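Urea carboxylase (Thermus thermophilus, PDB 3OEP) is of unknown function but is a KipI-KipA homologue with cyclophilin-like domains, and may bind ATP and have hydrolase activity. Local coordinates at residues P210-P215 with I357-W362; V234-R239 with S348-L353; G339-P344 with G368-R373. All coordinates share one frame; numbering follows the deposited sequence.

Contact 1 (P210-P215 with I357-W362); sequences PLELLP and IGRPLW
E212 and R359 are joined by a salt bridge. With CG between its backbone N and carbonyl carbon (chi1 58°), the extended R359 chain delivers NE to E212 OE2 at 2.8 Å along an almost perfectly straight N-H...O line (179°). OE2 is met on its syn side and lies in the guanidinium plane, yet the carboxylate is turned 63° against that plane, so the second link, from NH2 to OE1, is long and weak. W362 CE3 rests 3.5 Å above the centre of the guanidinium, covering one face, while NH1 is held by the P360 carbonyl and by a salt bridge to D365.

In the backbone, G358 N donates to L211 O at 2.9 Å. This belongs to a single beta bridge pairing L211 with I357, which ties the connection between strands 194-199 and 221-225 to the long loop preceding strand 366-368 in the carboxyltransferase A and B region.

Apolar contacts accompany the bridge. L213 CD1 lies 4.0 Å from I357 CG2 and also packs against G358 CA. Further along, L214 CD1 meets L361 CD2 at 3.7 Å, the two side chains crossing at about a right angle, and both leucines rest on L367.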
# COMPACT_ATOMS: atom_id res chain seq x y z
N PRO A 210 3.62 -5.15 15.61
CA PRO A 210 2.34 -4.89 14.94
C PRO A 210 1.32 -4.18 15.84
O PRO A 210 1.25 -4.48 17.03
CB PRO A 210 1.85 -6.29 14.55
CG PRO A 210 3.08 -7.11 14.48
CD PRO A 210 3.99 -6.58 15.53
N LEU A 211 0.58 -3.24 15.26
CA LEU A 211 -0.45 -2.50 15.99
C LEU A 211 -1.77 -3.23 15.83
O LEU A 211 -2.23 -3.41 14.71
CB LEU A 211 -0.58 -1.07 15.46
CG LEU A 211 -1.64 -0.18 16.12
CD1 LEU A 211 -1.32 0.07 17.59
CD2 LEU A 211 -1.79 1.14 15.37
N GLU A 212 -2.37 -3.64 16.94
CA GLU A 212 -3.68 -4.30 16.91
C GLU A 212 -4.79 -3.28 16.68
O GLU A 212 -4.87 -2.27 17.39
CB GLU A 212 -3.94 -5.04 18.23
CG GLU A 212 -3.17 -6.34 18.38
CD GLU A 212 -3.80 -7.51 17.64
OE1 GLU A 212 -4.97 -7.42 17.21
OE2 GLU A 212 -3.11 -8.54 17.48
N LEU A 213 -5.63 -3.54 15.69
CA LEU A 213 -6.81 -2.72 15.43
C LEU A 213 -8.08 -3.36 16.00
O LEU A 213 -9.00 -2.66 16.43
CB LEU A 213 -6.96 -2.49 13.93
CG LEU A 213 -5.73 -1.87 13.26
CD1 LEU A 213 -5.97 -1.68 11.77
CD2 LEU A 213 -5.36 -0.54 13.93
N LEU A 214 -8.13 -4.68 16.03
CA LEU A 214 -9.32 -5.38 16.52
C LEU A 214 -9.40 -5.28 18.03
O LEU A 214 -8.40 -5.50 18.72
CB LEU A 214 -9.30 -6.84 16.09
CG LEU A 214 -9.46 -7.08 14.60
CD1 LEU A 214 -9.28 -8.56 14.29
CD2 LEU A 214 -10.80 -6.58 14.11
N PRO A 215 -10.60 -4.96 18.56
CA PRO A 215 -10.73 -4.83 20.01
C PRO A 215 -10.52 -6.15 20.74
O PRO A 215 -10.94 -7.21 20.27
CB PRO A 215 -12.16 -4.32 20.20
CG PRO A 215 -12.87 -4.71 18.96
CD PRO A 215 -11.86 -4.68 17.87
N ILE A 357 0.46 -2.43 10.55
CA ILE A 357 -0.76 -1.85 11.07
C ILE A 357 -1.85 -2.88 10.78
O ILE A 357 -2.14 -3.19 9.62
CB ILE A 357 -1.07 -0.50 10.40
CG1 ILE A 357 0.02 0.53 10.74
CG2 ILE A 357 -2.45 0.03 10.85
CD1 ILE A 357 0.10 1.67 9.76
N GLY A 358 -2.41 -3.45 11.84
CA GLY A 358 -3.34 -4.57 11.71
C GLY A 358 -2.63 -5.85 11.28
O GLY A 358 -1.40 -5.90 11.20
N ARG A 359 -3.42 -6.88 11.00
CA ARG A 359 -2.89 -8.19 10.65
C ARG A 359 -3.99 -9.06 10.07
O ARG A 359 -5.17 -8.77 10.26
CB ARG A 359 -2.32 -8.88 11.88
CG ARG A 359 -3.34 -9.06 12.99
CD ARG A 359 -2.86 -10.00 14.06
NE ARG A 359 -3.79 -10.02 15.19
CZ ARG A 359 -4.94 -10.69 15.22
NH1 ARG A 359 -5.33 -11.43 14.18
NH2 ARG A 359 -5.70 -10.63 16.30
N PRO A 360 -3.61 -10.16 9.40
CA PRO A 360 -4.62 -11.13 9.02
C PRO A 360 -5.24 -11.83 10.23
O PRO A 360 -4.63 -11.88 11.31
CB PRO A 360 -3.84 -12.14 8.16
CG PRO A 360 -2.56 -11.47 7.82
CD PRO A 360 -2.26 -10.56 8.95
N LEU A 361 -6.44 -12.35 10.05
CA LEU A 361 -7.11 -13.04 11.14
C LEU A 361 -6.36 -14.31 11.51
O LEU A 361 -5.71 -14.94 10.66
CB LEU A 361 -8.57 -13.35 10.78
CG LEU A 361 -9.44 -12.14 10.45
CD1 LEU A 361 -10.83 -12.59 10.03
CD2 LEU A 361 -9.51 -11.17 11.62
N TRP A 362 -6.44 -14.64 12.80
CA TRP A 362 -5.82 -15.81 13.41
C TRP A 362 -6.92 -16.69 13.97
O TRP A 362 -7.96 -16.19 14.38
CB TRP A 362 -5.01 -15.41 14.64
CG TRP A 362 -3.67 -14.85 14.43
CD1 TRP A 362 -2.82 -15.08 13.40
CD2 TRP A 362 -2.97 -14.01 15.36
NE1 TRP A 362 -1.64 -14.40 13.61
CE2 TRP A 362 -1.71 -13.74 14.81
CE3 TRP A 362 -3.30 -13.45 16.60
CZ2 TRP A 362 -0.77 -12.93 15.45
CZ3 TRP A 362 -2.37 -12.65 17.24
CH2 TRP A 362 -1.12 -12.39 16.66

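Contact 2 (V234-R239 with S348-L353); sequences VVDGGR and SASPDL
V235 and S350 bring their CA atoms to 4.5 Å where strand 233-235 runs out into the turn D236-R239, and the irregular segment S348-L353 lies against this bend. No direct backbone-to-backbone hydrogen bond joins the two; instead a water donates to V234 O and A349 O. Each segment is folded on itself by a side chain: D236 OD1 accepts from G238 N in an Asx turn, and S348 OG accepts from S350 N in an ST turn.

The D236 carboxylate points into the serine-rich loop and fastens both turns together. Its CG lies between the backbone N and the carbonyl carbon (chi1 67°), which brings OD1 to 2.7 Å from S350 OG and 2.8 Å from S348 OG. S348 OG donates to the syn lone pair of D236 OD1, whereas S350 OG, like G238 N, comes in from above the carboxylate plane. OD2 is taken by A349 N at 2.8 Å. Four donors thus grip one carboxylate, which would probably favour its ionised form.

R239, its chain bent at chi3 (-70°), brings its guanidinium to the carbonyls of S348 and S350. NH1 and NH2 both hold S350 O end-on, NH2 at 2.8 Å and within the carbonyl plane, NH1 from above it; NH2 also makes a weak bond to S348 O. S348 CB covers one guanidinium face. A water links NH1 to D352 OD2, which also accepts from A248 N.

Less polar packing sets V235 CG1 3.9 Å from P351 CD. Strand 233-235 is an outermost strand of a five-stranded antiparallel sheet, with V235 backbone-bonded to L273 of strand 273-277, while P351 O is held by S250 and the backbone of R239 pairs with that of R249.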
# COMPACT_ATOMS: atom_id res chain seq x y z
N VAL A 234 -9.82 -7.70 7.79
CA VAL A 234 -10.93 -6.78 8.02
C VAL A 234 -10.57 -5.46 7.35
O VAL A 234 -9.61 -4.81 7.76
CB VAL A 234 -11.17 -6.55 9.52
CG1 VAL A 234 -12.27 -5.52 9.73
CG2 VAL A 234 -11.55 -7.87 10.19
N VAL A 235 -11.34 -5.07 6.33
CA VAL A 235 -11.08 -3.83 5.60
C VAL A 235 -12.27 -2.87 5.64
O VAL A 235 -13.42 -3.31 5.67
CB VAL A 235 -10.71 -4.10 4.13
CG1 VAL A 235 -9.41 -4.91 4.04
CG2 VAL A 235 -11.84 -4.81 3.39
N ASP A 236 -11.98 -1.57 5.64
CA ASP A 236 -13.01 -0.54 5.40
C ASP A 236 -12.76 0.09 4.02
O ASP A 236 -12.14 -0.54 3.17
CB ASP A 236 -13.09 0.48 6.56
CG ASP A 236 -11.85 1.36 6.70
OD1 ASP A 236 -10.93 1.35 5.84
OD2 ASP A 236 -11.81 2.10 7.71
N GLY A 237 -13.24 1.31 3.79
CA GLY A 237 -13.09 1.94 2.48
C GLY A 237 -11.65 2.21 2.04
O GLY A 237 -11.38 2.36 0.84
N GLY A 238 -10.74 2.28 3.01
CA GLY A 238 -9.33 2.55 2.74
C GLY A 238 -8.79 3.63 3.65
O GLY A 238 -9.55 4.28 4.38
N ARG A 239 -7.47 3.79 3.62
CA ARG A 239 -6.80 4.83 4.38
C ARG A 239 -6.40 5.92 3.40
O ARG A 239 -5.69 5.66 2.43
CB ARG A 239 -5.56 4.28 5.09
CG ARG A 239 -4.87 5.31 5.98
CD ARG A 239 -3.86 4.68 6.95
NE ARG A 239 -4.53 3.90 7.99
CZ ARG A 239 -4.66 2.57 8.03
NH1 ARG A 239 -4.15 1.78 7.08
NH2 ARG A 239 -5.31 2.02 9.04
N SER A 348 -8.59 5.21 9.43
CA SER A 348 -9.04 3.98 8.80
C SER A 348 -8.79 2.74 9.65
O SER A 348 -7.80 2.65 10.37
CB SER A 348 -8.36 3.83 7.44
OG SER A 348 -8.62 2.57 6.84
N ALA A 349 -9.70 1.78 9.53
CA ALA A 349 -9.57 0.47 10.15
C ALA A 349 -8.88 -0.54 9.23
O ALA A 349 -8.71 -1.71 9.60
CB ALA A 349 -10.94 -0.06 10.55
N SER A 350 -8.50 -0.12 8.02
CA SER A 350 -7.88 -1.04 7.06
C SER A 350 -6.43 -1.34 7.44
O SER A 350 -5.71 -0.47 7.93
CB SER A 350 -7.94 -0.50 5.63
OG SER A 350 -9.25 -0.57 5.09
N PRO A 351 -5.99 -2.57 7.19
CA PRO A 351 -4.62 -2.93 7.53
C PRO A 351 -3.59 -2.33 6.57
O PRO A 351 -3.88 -2.13 5.39
CB PRO A 351 -4.62 -4.45 7.42
CG PRO A 351 -5.69 -4.77 6.47
CD PRO A 351 -6.75 -3.73 6.67
N ASP A 352 -2.41 -2.04 7.09
CA ASP A 352 -1.26 -1.76 6.24
C ASP A 352 -0.21 -2.76 6.66
O ASP A 352 0.57 -2.51 7.58
CB ASP A 352 -0.74 -0.33 6.44
CG ASP A 352 0.29 0.06 5.38
OD1 ASP A 352 1.14 -0.79 5.02
OD2 ASP A 352 0.22 1.20 4.89
N LEU A 353 -0.21 -3.92 5.99
CA LEU A 353 0.62 -5.03 6.43
C LEU A 353 2.11 -4.70 6.30
O LEU A 353 2.91 -5.12 7.14
CB LEU A 353 0.27 -6.32 5.67
CG LEU A 353 -1.17 -6.82 5.78
CD1 LEU A 353 -1.32 -8.13 5.01
CD2 LEU A 353 -1.59 -6.99 7.23
O HOH W 1 -8.16 -4.34 10.01
O HOH W 2 -2.22 2.33 5.06

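Contact 3 (G339-P344 with G368-R373); sequences GLEVRP and GLEALR
L340 and L369 form a single antiparallel beta bridge, a non-hydrogen-bonded pair, between the loop that follows strand 331-336 and the chain leaving strand 366-368. Their CA atoms lie 4.6 Å apart, and two nearly straight bonds flank them: E370 N donates to G339 O and E341 N to G368 O, each at 2.8 Å. In both, the donor stands above the carbonyl plane. The same two oxygens also face the paired CA atoms, with L369 CA 3.3 Å from G339 O and L340 CA equally near G368 O, so the bridge has an approximate local twofold character. Positive phi at G339 is a conformation that favours glycine.

The leucines repeat this symmetry. Each turns away from the other segment, but L340 CD2 still touches G368 O at 3.7 Å, and L369 CD2 approaches G339 O in the same manner.

Beyond the bridge, E341 and E370 cross at about a right angle. E341 is extended, its CG opposite the backbone N across the CA-CB bond (chi1 -172°), and the aliphatic CG meets E370 OE2 at 3.8 Å. The two carboxylates are turned 80° against each other and do not touch. E341 OE1 instead accepts from R219 N, and a water joins it to L369 O. A second water spans E341 O and G368 N, 2.8 Å from the latter, extending the backbone link where direct pairing stops.

The bridge lies between two sheets. L369 is backbone-bonded to L220, just ahead of strand 221-225, which neighbours strand 366-368 in the six-stranded sheet; L340 is bonded to P272, just ahead of strand 273-277 of the five-stranded sheet, and packs on V234 of strand 233-235.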
# COMPACT_ATOMS: atom_id res chain seq x y z
N GLY A 339 -21.91 -3.90 10.73
CA GLY A 339 -20.46 -3.76 10.48
C GLY A 339 -19.64 -4.29 11.63
O GLY A 339 -20.16 -4.56 12.72
N LEU A 340 -18.34 -4.46 11.40
CA LEU A 340 -17.44 -4.98 12.43
C LEU A 340 -16.83 -3.85 13.26
O LEU A 340 -16.52 -2.77 12.73
CB LEU A 340 -16.31 -5.80 11.80
CG LEU A 340 -16.76 -7.05 11.05
CD1 LEU A 340 -15.58 -7.67 10.30
CD2 LEU A 340 -17.41 -8.06 12.01
N GLU A 341 -16.66 -4.11 14.55
CA GLU A 341 -15.99 -3.20 15.46
C GLU A 341 -14.48 -3.28 15.24
O GLU A 341 -13.90 -4.35 15.38
CB GLU A 341 -16.31 -3.52 16.92
CG GLU A 341 -15.78 -2.46 17.87
CD GLU A 341 -15.87 -2.82 19.35
OE1 GLU A 341 -16.57 -3.79 19.72
OE2 GLU A 341 -15.23 -2.11 20.15
N VAL A 342 -13.87 -2.15 14.91
CA VAL A 342 -12.43 -2.06 14.64
C VAL A 342 -11.95 -0.69 15.05
O VAL A 342 -12.62 0.31 14.76
CB VAL A 342 -12.09 -2.20 13.14
CG1 VAL A 342 -10.59 -2.45 12.96
CG2 VAL A 342 -12.89 -3.30 12.48
N ARG A 343 -10.79 -0.62 15.69
CA ARG A 343 -10.19 0.65 16.07
C ARG A 343 -9.50 1.25 14.85
O ARG A 343 -8.81 0.55 14.12
CB ARG A 343 -9.16 0.48 17.18
CG ARG A 343 -9.74 0.19 18.55
CD ARG A 343 -8.66 0.35 19.61
NE ARG A 343 -7.64 -0.69 19.49
CZ ARG A 343 -7.62 -1.84 20.16
NH1 ARG A 343 -8.58 -2.14 21.04
NH2 ARG A 343 -6.62 -2.70 19.97
N PRO A 344 -9.69 2.55 14.61
CA PRO A 344 -9.00 3.16 13.47
C PRO A 344 -7.56 3.55 13.79
O PRO A 344 -7.20 3.77 14.94
CB PRO A 344 -9.82 4.42 13.22
CG PRO A 344 -10.29 4.82 14.59
CD PRO A 344 -10.60 3.51 15.27
N GLY A 368 -16.55 -8.56 16.68
CA GLY A 368 -17.81 -8.03 17.20
C GLY A 368 -18.50 -7.06 16.27
O GLY A 368 -17.89 -6.56 15.32
N LEU A 369 -19.78 -6.79 16.53
CA LEU A 369 -20.56 -5.82 15.77
C LEU A 369 -20.24 -4.39 16.24
O LEU A 369 -20.08 -4.13 17.44
CB LEU A 369 -22.07 -6.09 15.92
CG LEU A 369 -22.58 -7.46 15.48
CD1 LEU A 369 -24.08 -7.58 15.73
CD2 LEU A 369 -22.25 -7.74 14.02
N GLU A 370 -20.14 -3.46 15.29
CA GLU A 370 -19.95 -2.05 15.63
C GLU A 370 -21.19 -1.51 16.35
O GLU A 370 -21.07 -0.76 17.31
CB GLU A 370 -19.64 -1.22 14.37
CG GLU A 370 -19.70 0.30 14.55
CD GLU A 370 -18.77 0.82 15.64
OE1 GLU A 370 -19.07 1.90 16.21
OE2 GLU A 370 -17.76 0.17 15.94
N ALA A 371 -22.37 -1.94 15.89
CA ALA A 371 -23.64 -1.53 16.49
C ALA A 371 -24.73 -2.54 16.14
O ALA A 371 -24.57 -3.34 15.22
CB ALA A 371 -24.03 -0.15 15.99
N LEU A 372 -25.83 -2.50 16.89
CA LEU A 372 -26.99 -3.32 16.59
C LEU A 372 -27.86 -2.58 15.57
O LEU A 372 -28.51 -1.58 15.89
CB LEU A 372 -27.81 -3.62 17.85
CG LEU A 372 -27.19 -4.62 18.83
CD1 LEU A 372 -28.03 -4.69 20.11
CD2 LEU A 372 -27.06 -5.99 18.19
N ARG A 373 -27.85 -3.07 14.33
CA ARG A 373 -28.59 -2.46 13.23
C ARG A 373 -29.26 -3.59 12.46
O ARG A 373 -28.82 -3.96 11.37
CB ARG A 373 -27.65 -1.67 12.32
CG ARG A 373 -26.93 -0.52 12.99
CD ARG A 373 -27.82 0.70 13.15
NE ARG A 373 -27.12 1.81 13.81
CZ ARG A 373 -27.03 1.98 15.13
NH1 ARG A 373 -27.59 1.13 15.98
NH2 ARG A 373 -26.36 3.03 15.60
O HOH W 3 -16.14 -0.23 13.23
O HOH W 4 -18.39 -5.43 19.14
O HOH W 5 -14.35 -6.85 16.43
O HOH W 6 -15.36 0.31 15.61

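How the contacts relate
The loop between strands 331-336 and 366-368 supplies a segment to every contact, and the centres lie about 10 Å (contacts 1 and 2), 15 Å (1 and 3) and 14 Å (2 and 3) apart. Along the chain contact 2 is nested inside contact 1, whereas contact 3 alternates with both. Contacts 1 and 2 are joined by a probable hydrogen bond from D352 N to I357 O (2.8 Å), contacts 1 and 3 by one from R343 N to L213 O (2.8 Å). Between contacts 2 and 3 the link is apolar, A349 CB lying 3.4 Å from V342 CG1. A glycerol, probably from crystallisation, lies about 4 Å from the L369 side chain of contact 3.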